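Local coordinates for protein arginyl-tRNA synthetase, putative (Plasmodium falciparum, PDB 5JLD) that probably joins L-arginine to its cognate tRNA(Arg) at the expense of ATP, as a class I aminoacyl-tRNA synthetase of the malaria parasite, at residues A[479-493]-A[568-582]. Numbering follows the deposited sequence.
Sequences IIYGYSRICSIFRKS and LLLCSITKSLLKLCM
Tyr483 lays its ring among Lys575, Leu578, Lys579 and Met582, a knob in a hole of the facing helix. With CG anti to the backbone N (chi1 -178°), the ring reaches the facing helix; the carbonyl O of Lys575 lies at its edge, 3.7 Å from CE1, and Lys579 CB is equally close to that carbon. Met582 makes an oblique Met-aromatic contact, SD 4.7 Å from the Tyr483 ring centroid, while its chain, bent at chi3 (80°), swings CE to within 3.5 Å of Ile480 CG1. Cys487 SG sits over one face of the same tyrosine ring, displaced toward the rim. Lys575 is a knob in return, from helix 568-582: its bent aliphatic chain fits among Tyr483, Ile486, Cys487 and Phe490, bringing CD 3.5 Å from Cys487 SG. The two segments run roughly antiparallel, their axes at 146° and 9.9 Å apart at closest approach, within the all-helical DALR anticodon-binding domain, where helix 536-556 packs on Thr574 and Leu578. Midway along the interface, Ile486 rests CD1 against Thr574 CG2 and Leu578 CD2, and turns CG2 to Cys571 O and Lys575 CB. Farther along, Phe490 points its ring edge at the backbone of Cys571 and Ser572, with CZ 3.6 Å from Cys571 CB. Leu568 sets CG 3.9 Å from Phe490 CE1 and CD1 against Ile489 CG2.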
loop_
_atom_site.group_PDB
_atom_site.type_symbol
_atom_site.label_atom_id
_atom_site.label_comp_id
_atom_site.label_asym_id
_atom_site.label_seq_id
_atom_site.Cartn_x
_atom_site.Cartn_y
_atom_site.Cartn_z
ATOM N N ILE A 479 16.485 -5.982 7.182
ATOM C CA ILE A 479 15.296 -6.791 7.416
ATOM C C ILE A 479 15.548 -8.209 6.908
ATOM O O ILE A 479 15.253 -9.214 7.582
ATOM C CB ILE A 479 14.068 -6.203 6.715
ATOM C CG1 ILE A 479 13.848 -4.743 7.130
ATOM C CG2 ILE A 479 12.825 -7.063 7.002
ATOM C CD1 ILE A 479 13.268 -4.556 8.518
ATOM N N ILE A 480 16.142 -8.270 5.723
ATOM C CA ILE A 480 16.418 -9.541 5.079
ATOM C C ILE A 480 17.366 -10.382 5.923
ATOM O O ILE A 480 17.121 -11.580 6.144
ATOM C CB ILE A 480 16.974 -9.307 3.664
ATOM C CG1 ILE A 480 15.852 -8.758 2.772
ATOM C CG2 ILE A 480 17.522 -10.592 3.058
ATOM C CD1 ILE A 480 16.328 -8.276 1.440
ATOM N N TYR A 481 18.423 -9.761 6.438
ATOM C CA TYR A 481 19.372 -10.530 7.234
ATOM C C TYR A 481 18.766 -10.964 8.562
ATOM O O TYR A 481 19.094 -12.039 9.070
ATOM C CB TYR A 481 20.668 -9.745 7.443
ATOM C CG TYR A 481 21.625 -10.017 6.313
ATOM C CD1 TYR A 481 21.511 -9.333 5.114
ATOM C CD2 TYR A 481 22.600 -11.002 6.419
ATOM C CE1 TYR A 481 22.361 -9.596 4.056
ATOM C CE2 TYR A 481 23.465 -11.270 5.371
ATOM C CZ TYR A 481 23.339 -10.560 4.188
ATOM O OH TYR A 481 24.180 -10.807 3.126
ATOM N N GLY A 482 17.858 -10.155 9.099
ATOM C CA GLY A 482 17.119 -10.552 10.286
ATOM C C GLY A 482 16.353 -11.831 10.013
ATOM O O GLY A 482 16.397 -12.809 10.793
ATOM N N TYR A 483 15.672 -11.834 8.871
ATOM C CA TYR A 483 14.896 -12.998 8.467
ATOM C C TYR A 483 15.762 -14.259 8.323
ATOM O O TYR A 483 15.408 -15.351 8.835
ATOM C CB TYR A 483 14.162 -12.726 7.157
ATOM C CG TYR A 483 13.325 -13.901 6.739
ATOM C CD1 TYR A 483 12.110 -14.172 7.371
ATOM C CD2 TYR A 483 13.758 -14.762 5.742
ATOM C CE1 TYR A 483 11.339 -15.254 6.992
ATOM C CE2 TYR A 483 12.997 -15.850 5.362
ATOM C CZ TYR A 483 11.789 -16.092 5.987
ATOM O OH TYR A 483 11.038 -17.180 5.602
ATOM N N SER A 484 16.889 -14.117 7.627
ATOM C CA SER A 484 17.785 -15.261 7.446
ATOM C C SER A 484 18.356 -15.748 8.787
ATOM O O SER A 484 18.599 -16.942 8.966
ATOM C CB SER A 484 18.924 -14.922 6.482
ATOM O OG SER A 484 19.701 -13.841 6.960
ATOM N N ARG A 485 18.578 -14.836 9.729
ATOM C CA ARG A 485 19.031 -15.250 11.065
ATOM C C ARG A 485 17.961 -16.107 11.754
ATOM O O ARG A 485 18.244 -17.206 12.301
ATOM C CB ARG A 485 19.369 -14.034 11.930
ATOM C CG ARG A 485 20.701 -13.363 11.600
ATOM C CD ARG A 485 20.929 -12.125 12.469
ATOM N N ILE A 486 16.725 -15.611 11.718
ATOM C CA ILE A 486 15.634 -16.360 12.328
ATOM C C ILE A 486 15.507 -17.751 11.685
ATOM O O ILE A 486 15.241 -18.729 12.390
ATOM C CB ILE A 486 14.304 -15.602 12.229
ATOM C CG1 ILE A 486 14.439 -14.232 12.877
ATOM C CG2 ILE A 486 13.185 -16.366 12.929
ATOM C CD1 ILE A 486 13.164 -13.448 12.886
ATOM N N CYS A 487 15.723 -17.856 10.369
ATOM C CA CYS A 487 15.695 -19.182 9.723
ATOM C C CYS A 487 16.878 -20.065 10.164
ATOM O O CYS A 487 16.767 -21.301 10.309
ATOM C CB CYS A 487 15.684 -19.044 8.194
ATOM S SG CYS A 487 14.181 -18.233 7.502
ATOM N N SER A 488 18.018 -19.413 10.356
ATOM C CA SER A 488 19.222 -20.066 10.839
ATOM C C SER A 488 18.954 -20.756 12.176
ATOM O O SER A 488 19.413 -21.883 12.402
ATOM C CB SER A 488 20.356 -19.046 10.966
ATOM O OG SER A 488 21.243 -19.370 12.015
ATOM N N ILE A 489 18.202 -20.095 13.054
ATOM C CA ILE A 489 17.819 -20.760 14.310
ATOM C C ILE A 489 17.172 -22.132 14.069
ATOM O O ILE A 489 17.548 -23.125 14.690
ATOM C CB ILE A 489 16.843 -19.914 15.134
ATOM C CG1 ILE A 489 17.460 -18.555 15.454
ATOM C CG2 ILE A 489 16.463 -20.654 16.426
ATOM C CD1 ILE A 489 16.475 -17.572 16.032
ATOM N N PHE A 490 16.206 -22.194 13.161
ATOM C CA PHE A 490 15.532 -23.462 12.897
ATOM C C PHE A 490 16.428 -24.476 12.210
ATOM O O PHE A 490 16.306 -25.677 12.455
ATOM C CB PHE A 490 14.270 -23.235 12.077
ATOM C CG PHE A 490 13.179 -22.611 12.869
ATOM C CD1 PHE A 490 12.343 -23.397 13.642
ATOM C CD2 PHE A 490 13.018 -21.238 12.885
ATOM C CE1 PHE A 490 11.347 -22.829 14.395
ATOM C CE2 PHE A 490 12.027 -20.667 13.638
ATOM C CZ PHE A 490 11.193 -21.467 14.397
ATOM N N ARG A 491 17.332 -24.007 11.355
ATOM C CA ARG A 491 18.299 -24.934 10.776
ATOM C C ARG A 491 19.210 -25.536 11.847
ATOM O O ARG A 491 19.592 -26.702 11.738
ATOM C CB ARG A 491 19.142 -24.253 9.695
ATOM C CG ARG A 491 18.316 -23.726 8.523
ATOM C CD ARG A 491 19.181 -23.279 7.348
ATOM N NE ARG A 491 20.161 -22.261 7.717
ATOM C CZ ARG A 491 20.045 -20.972 7.414
ATOM N NH1 ARG A 491 18.980 -20.540 6.750
ATOM N NH2 ARG A 491 20.983 -20.111 7.783
ATOM N N LYS A 492 19.540 -24.759 12.882
ATOM C CA LYS A 492 20.555 -25.185 13.861
ATOM C C LYS A 492 20.015 -25.869 15.126
ATOM O O LYS A 492 20.796 -26.391 15.922
ATOM C CB LYS A 492 21.419 -23.986 14.285
ATOM C CG LYS A 492 22.606 -23.709 13.361
ATOM C CD LYS A 492 23.540 -22.625 13.907
ATOM C CE LYS A 492 22.881 -21.242 13.907
ATOM N NZ LYS A 492 23.821 -20.159 14.325
ATOM N N SER A 493 18.700 -25.869 15.322
ATOM C CA SER A 493 18.132 -26.496 16.515
ATOM C C SER A 493 17.999 -28.003 16.333
ATOM O O SER A 493 17.723 -28.484 15.233
ATOM C CB SER A 493 16.770 -25.895 16.856
ATOM O OG SER A 493 15.955 -26.849 17.516
ATOM N N LEU A 568 10.953 -21.639 20.758
ATOM C CA LEU A 568 11.075 -22.043 19.365
ATOM C C LEU A 568 9.781 -21.751 18.607
ATOM O O LEU A 568 9.799 -21.277 17.468
ATOM C CB LEU A 568 11.424 -23.525 19.269
ATOM C CG LEU A 568 12.234 -23.901 18.030
ATOM C CD1 LEU A 568 13.625 -23.268 18.102
ATOM C CD2 LEU A 568 12.327 -25.417 17.892
ATOM N N LEU A 569 8.662 -22.034 19.261
ATOM C CA LEU A 569 7.347 -21.723 18.721
ATOM C C LEU A 569 7.215 -20.228 18.435
ATOM O O LEU A 569 6.718 -19.817 17.363
ATOM C CB LEU A 569 6.258 -22.184 19.694
ATOM C CG LEU A 569 5.101 -23.008 19.125
ATOM C CD1 LEU A 569 5.607 -24.087 18.183
ATOM C CD2 LEU A 569 4.289 -23.616 20.254
ATOM N N LEU A 570 7.668 -19.415 19.389
ATOM C CA LEU A 570 7.671 -17.963 19.191
ATOM C C LEU A 570 8.517 -17.584 17.980
ATOM O O LEU A 570 8.159 -16.688 17.206
ATOM C CB LEU A 570 8.198 -17.237 20.433
ATOM C CG LEU A 570 7.122 -16.593 21.304
ATOM C CD1 LEU A 570 7.708 -16.073 22.604
ATOM C CD2 LEU A 570 6.410 -15.484 20.545
ATOM N N CYS A 571 9.651 -18.263 17.839
ATOM C CA CYS A 571 10.527 -18.032 16.703
ATOM C C CYS A 571 9.795 -18.346 15.383
ATOM O O CYS A 571 9.924 -17.617 14.410
ATOM C CB CYS A 571 11.797 -18.872 16.831
ATOM S SG CYS A 571 12.976 -18.311 18.098
ATOM N N SER A 572 9.019 -19.428 15.377
ATOM C CA SER A 572 8.298 -19.889 14.187
ATOM C C SER A 572 7.213 -18.903 13.769
ATOM O O SER A 572 7.108 -18.502 12.586
ATOM C CB SER A 572 7.685 -21.267 14.458
ATOM O OG SER A 572 7.276 -21.919 13.277
ATOM N N ILE A 573 6.404 -18.505 14.744
ATOM C CA ILE A 573 5.410 -17.475 14.479
ATOM C C ILE A 573 6.066 -16.204 13.949
ATOM O O ILE A 573 5.624 -15.649 12.935
ATOM C CB ILE A 573 4.600 -17.141 15.729
ATOM C CG1 ILE A 573 3.882 -18.402 16.232
ATOM C CG2 ILE A 573 3.624 -16.007 15.420
ATOM C CD1 ILE A 573 3.107 -18.209 17.544
ATOM N N THR A 574 7.135 -15.761 14.618
ATOM C CA THR A 574 7.808 -14.537 14.198
ATOM C C THR A 574 8.326 -14.633 12.766
ATOM O O THR A 574 8.176 -13.698 11.999
ATOM C CB THR A 574 8.974 -14.181 15.117
ATOM O OG1 THR A 574 8.478 -13.973 16.446
ATOM C CG2 THR A 574 9.678 -12.900 14.625
ATOM N N LYS A 575 8.934 -15.769 12.425
ATOM C CA LYS A 575 9.385 -16.040 11.062
ATOM C C LYS A 575 8.243 -15.924 10.059
ATOM O O LYS A 575 8.338 -15.152 9.105
ATOM C CB LYS A 575 10.009 -17.432 10.967
ATOM C CG LYS A 575 10.548 -17.778 9.587
ATOM C CD LYS A 575 11.536 -18.929 9.682
ATOM C CE LYS A 575 10.905 -20.259 9.327
ATOM N NZ LYS A 575 10.935 -20.480 7.855
ATOM N N SER A 576 7.170 -16.685 10.275
ATOM C CA SER A 576 6.002 -16.582 9.400
ATOM C C SER A 576 5.559 -15.126 9.175
ATOM O O SER A 576 5.332 -14.689 8.030
ATOM C CB SER A 576 4.822 -17.383 9.964
ATOM O OG SER A 576 4.999 -18.771 9.767
ATOM N N LEU A 577 5.442 -14.381 10.273
ATOM C CA LEU A 577 4.930 -13.022 10.203
ATOM C C LEU A 577 5.898 -12.099 9.447
ATOM O O LEU A 577 5.482 -11.251 8.656
ATOM C CB LEU A 577 4.660 -12.480 11.610
ATOM C CG LEU A 577 4.003 -11.104 11.733
ATOM C CD1 LEU A 577 2.700 -11.042 10.888
ATOM C CD2 LEU A 577 3.727 -10.778 13.213
ATOM N N LEU A 578 7.184 -12.263 9.707
ATOM C CA LEU A 578 8.204 -11.460 9.047
ATOM C C LEU A 578 8.179 -11.714 7.532
ATOM O O LEU A 578 8.201 -10.771 6.744
ATOM C CB LEU A 578 9.574 -11.781 9.602
ATOM C CG LEU A 578 10.704 -10.831 9.218
ATOM C CD1 LEU A 578 10.226 -9.394 9.271
ATOM C CD2 LEU A 578 11.891 -11.040 10.173
ATOM N N LYS A 579 8.126 -12.993 7.156
ATOM C CA LYS A 579 8.016 -13.403 5.751
ATOM C C LYS A 579 6.824 -12.720 5.087
ATOM O O LYS A 579 6.978 -12.034 4.062
ATOM C CB LYS A 579 7.882 -14.920 5.651
ATOM C CG LYS A 579 7.745 -15.474 4.239
ATOM C CD LYS A 579 7.335 -16.941 4.294
ATOM C CE LYS A 579 6.940 -17.480 2.928
ATOM N NZ LYS A 579 8.137 -17.940 2.180
ATOM N N LEU A 580 5.649 -12.888 5.699
ATOM C CA LEU A 580 4.425 -12.287 5.175
ATOM C C LEU A 580 4.561 -10.765 5.014
ATOM O O LEU A 580 4.226 -10.220 3.959
ATOM C CB LEU A 580 3.228 -12.634 6.069
ATOM C CG LEU A 580 1.892 -11.997 5.706
ATOM C CD1 LEU A 580 1.555 -12.320 4.247
ATOM C CD2 LEU A 580 0.798 -12.528 6.616
ATOM N N CYS A 581 5.070 -10.091 6.044
ATOM C CA CYS A 581 5.267 -8.636 6.000
ATOM C C CYS A 581 6.174 -8.229 4.842
ATOM O O CYS A 581 5.923 -7.224 4.168
ATOM C CB CYS A 581 5.875 -8.120 7.310
ATOM S SG CYS A 581 4.744 -7.976 8.738
ATOM N N MET A 582 7.245 -9.000 4.650
ATOM C CA MET A 582 8.221 -8.725 3.625
ATOM C C MET A 582 7.556 -8.812 2.252
ATOM O O MET A 582 7.700 -7.908 1.436
ATOM C CB MET A 582 9.397 -9.701 3.717
ATOM C CG MET A 582 10.422 -9.344 4.769
ATOM S SD MET A 582 11.696 -10.614 4.938
ATOM C CE MET A 582 12.762 -10.232 3.570
#